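Local coordinates for protein PlzA (Borrelia burgdorferi, PDB 7MIE) that binds the bacterial second messenger cyclic di-GMP and probably acts as its PilZ-type receptor in signalling, at residues A[73-77]-A[151-156]. Numbering follows the deposited sequence.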
ATOM      1  N   SER A  73       3.141  -2.345  -3.036  1.00 18.41           N
ATOM      2  CA  SER A  73       4.209  -2.025  -2.081  1.00 19.36           C
ATOM      3  C   SER A  73       5.551  -2.302  -2.727  1.00 18.57           C
ATOM      4  O   SER A  73       5.610  -3.005  -3.742  1.00 19.37           O
ATOM      5  CB  SER A  73       4.068  -2.841  -0.773  1.00 19.52           C
ATOM      6  OG  SER A  73       4.361  -4.228  -0.992  1.00 20.57           O
ATOM      7  N   ILE A  74       6.603  -1.760  -2.100  1.00 18.83           N
ATOM      8  CA  ILE A  74       7.955  -1.940  -2.602  1.00 19.50           C
ATOM      9  C   ILE A  74       8.865  -2.377  -1.467  1.00 19.47           C
ATOM     10  O   ILE A  74       8.684  -1.937  -0.326  1.00 20.65           O
ATOM     11  CB  ILE A  74       8.416  -0.649  -3.296  1.00 21.54           C
ATOM     12  CG1 ILE A  74       9.749  -0.857  -4.028  1.00 22.42           C
ATOM     13  CG2 ILE A  74       8.504   0.511  -2.293  1.00 23.54           C
ATOM     14  CD1 ILE A  74      10.011   0.239  -5.076  1.00 24.67           C
ATOM     15  N   SER A  75       9.874  -3.181  -1.822  1.00 19.76           N
ATOM     16  CA  SER A  75      10.792  -3.726  -0.834  1.00 20.17           C
ATOM     17  C   SER A  75      12.208  -3.571  -1.388  1.00 20.63           C
ATOM     18  O   SER A  75      12.404  -2.933  -2.422  1.00 22.02           O
ATOM     19  CB  SER A  75      10.478  -5.160  -0.550  1.00 20.21           C
ATOM     20  OG  SER A  75       9.180  -5.331   0.055  1.00 22.26           O
ATOM     21  N   MET A  76      13.231  -4.071  -0.660  1.00 21.66           N
ATOM     22  CA  MET A  76      14.590  -3.795  -1.119  1.00 22.56           C
ATOM     23  C   MET A  76      14.938  -4.507  -2.422  1.00 25.80           C
ATOM     24  O   MET A  76      15.724  -3.977  -3.228  1.00 28.37           O
ATOM     25  CB  MET A  76      15.608  -4.252  -0.066  1.00 22.24           C
ATOM     26  CG  MET A  76      15.637  -3.300   1.120  1.00 21.93           C
ATOM     27  SD  MET A  76      15.887  -1.544   0.745  1.00 23.44           S
ATOM     28  CE  MET A  76      17.309  -1.577  -0.346  1.00 22.89           C
ATOM     29  N   ASP A  77      14.400  -5.717  -2.597  1.00 26.35           N
ATOM     30  CA  ASP A  77      14.770  -6.408  -3.827  1.00 29.11           C
ATOM     31  C   ASP A  77      13.570  -7.077  -4.473  1.00 27.73           C
ATOM     32  O   ASP A  77      13.722  -8.004  -5.271  1.00 26.83           O
ATOM     33  CB  ASP A  77      15.972  -7.334  -3.649  1.00 35.94           C
ATOM     34  CG  ASP A  77      15.758  -8.351  -2.553  1.00 44.42           C
ATOM     35  OD1 ASP A  77      14.634  -8.884  -2.461  1.00 46.62           O
ATOM     36  OD2 ASP A  77      16.715  -8.542  -1.750  1.00 55.90           O
ATOM     37  N   ILE A 151      16.523   4.398  -6.261  1.00 26.09           N
ATOM     38  CA  ILE A 151      15.261   3.998  -5.648  1.00 25.16           C
ATOM     39  C   ILE A 151      15.531   3.104  -4.432  1.00 22.26           C
ATOM     40  O   ILE A 151      14.977   3.349  -3.365  1.00 22.04           O
ATOM     41  CB  ILE A 151      14.346   3.318  -6.681  1.00 27.18           C
ATOM     42  CG1 ILE A 151      13.887   4.388  -7.686  1.00 29.90           C
ATOM     43  CG2 ILE A 151      13.153   2.688  -5.986  1.00 27.00           C
ATOM     44  CD1 ILE A 151      13.152   3.858  -8.856  1.00 31.43           C
ATOM     45  N   ALA A 152      16.411   2.112  -4.591  1.00 22.86           N
ATOM     46  CA  ALA A 152      16.737   1.174  -3.516  1.00 23.38           C
ATOM     47  C   ALA A 152      17.198   1.869  -2.220  1.00 23.70           C
ATOM     48  O   ALA A 152      16.754   1.529  -1.122  1.00 22.30           O
ATOM     49  CB  ALA A 152      17.770   0.169  -4.011  1.00 24.18           C
ATOM     50  N   ILE A 153      18.092   2.858  -2.322  1.00 22.09           N
ATOM     51  CA  ILE A 153      18.599   3.536  -1.129  1.00 24.06           C
ATOM     52  C   ILE A 153      17.483   4.314  -0.423  1.00 22.84           C
ATOM     53  O   ILE A 153      17.400   4.314   0.804  1.00 22.68           O
ATOM     54  CB  ILE A 153      19.811   4.438  -1.490  1.00 26.55           C
ATOM     55  CG1 ILE A 153      20.532   4.896  -0.227  1.00 30.58           C
ATOM     56  CG2 ILE A 153      19.429   5.625  -2.364  1.00 28.67           C
ATOM     57  CD1 ILE A 153      21.421   3.760   0.267  1.00 35.02           C
ATOM     58  N   LYS A 154      16.524   4.862  -1.198  1.00 21.89           N
ATOM     59  CA  LYS A 154      15.425   5.583  -0.580  1.00 21.80           C
ATOM     60  C   LYS A 154      14.426   4.628   0.072  1.00 20.51           C
ATOM     61  O   LYS A 154      13.883   4.943   1.123  1.00 20.91           O
ATOM     62  CB  LYS A 154      14.686   6.365  -1.664  1.00 23.24           C
ATOM     63  CG  LYS A 154      15.412   7.646  -2.087  1.00 22.71           C
ATOM     64  CD  LYS A 154      14.564   8.358  -3.130  1.00 22.32           C
ATOM     65  CE  LYS A 154      15.241   9.653  -3.563  1.00 23.79           C
ATOM     66  NZ  LYS A 154      14.531  10.187  -4.745  1.00 24.06           N
ATOM     67  N   VAL A 155      14.260   3.440  -0.511  1.00 19.70           N
ATOM     68  CA  VAL A 155      13.351   2.467   0.103  1.00 19.68           C
ATOM     69  C   VAL A 155      13.965   2.028   1.435  1.00 19.63           C
ATOM     70  O   VAL A 155      13.265   1.896   2.447  1.00 19.28           O
ATOM     71  CB  VAL A 155      13.101   1.272  -0.855  1.00 19.11           C
ATOM     72  CG1 VAL A 155      12.309   0.163  -0.152  1.00 20.37           C
ATOM     73  CG2 VAL A 155      12.357   1.745  -2.126  1.00 20.73           C
ATOM     74  N   GLY A 156      15.295   1.872   1.455  1.00 20.05           N
ATOM     75  CA  GLY A 156      15.934   1.506   2.720  1.00 20.69           C
ATOM     76  C   GLY A 156      15.759   2.587   3.788  1.00 20.93           C
ATOM     77  O   GLY A 156      15.443   2.276   4.950  1.00 20.26           O
TER
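Val155 meets Ile74 with one methyl and the backbone of Ser75 with the other, and its side chain leaves the helix toward segment 73-77. CG2 lies 4.0 Å from Ile74 CG2 and at much the same distance from CG1 and CD1 of that residue, so a single methyl sits against three carbons of the isoleucine. The other branch, CG1, reaches over the carbonyl of Ser75, 3.8 Å from its O. Ile74 carries its ethyl arm extended; this brings CD1 onward to Ile151, one helical turn before Val155, where it stands 4.1 Å from Ile151 CG2. The two isoleucine side chains run roughly perpendicular, and the CD1 end of Ile74 meets the branch methyl CG2 of Ile151.

Met76 approaches the helix differently. Its chain is folded at both chi2 (-53°) and chi3 (-49°), and these bends set SD beside Gly156 N and CE beside Ala152 O. SD is 3.5 Å from Gly156 N and 3.6 Å from Gly156 CA. CE rests 3.2 Å from Ala152 O, a short van der Waals contact beside a carbonyl already engaged by Gly156 N in the helical hydrogen bond, and also faces the methyl of Ala152. No hydrogen bond joins the two segments; the contact rests on van der Waals packing of apolar side chains on each other and on backbone atoms, and is almost wholly buried. The hydroxyl of Ser75, whose CB points away from the helix, donates a hydrogen bond to Lys40 O.

The contact thus packs helix 149-164 against the curled antiparallel sheet of the PilZN3 domain, away from the c-di-GMP sites, at the end of strand 65-74 and the turn leading to strand 78-84, while helix 26-36 closes over Met76 and Ala152 through Tyr33 and Ile30.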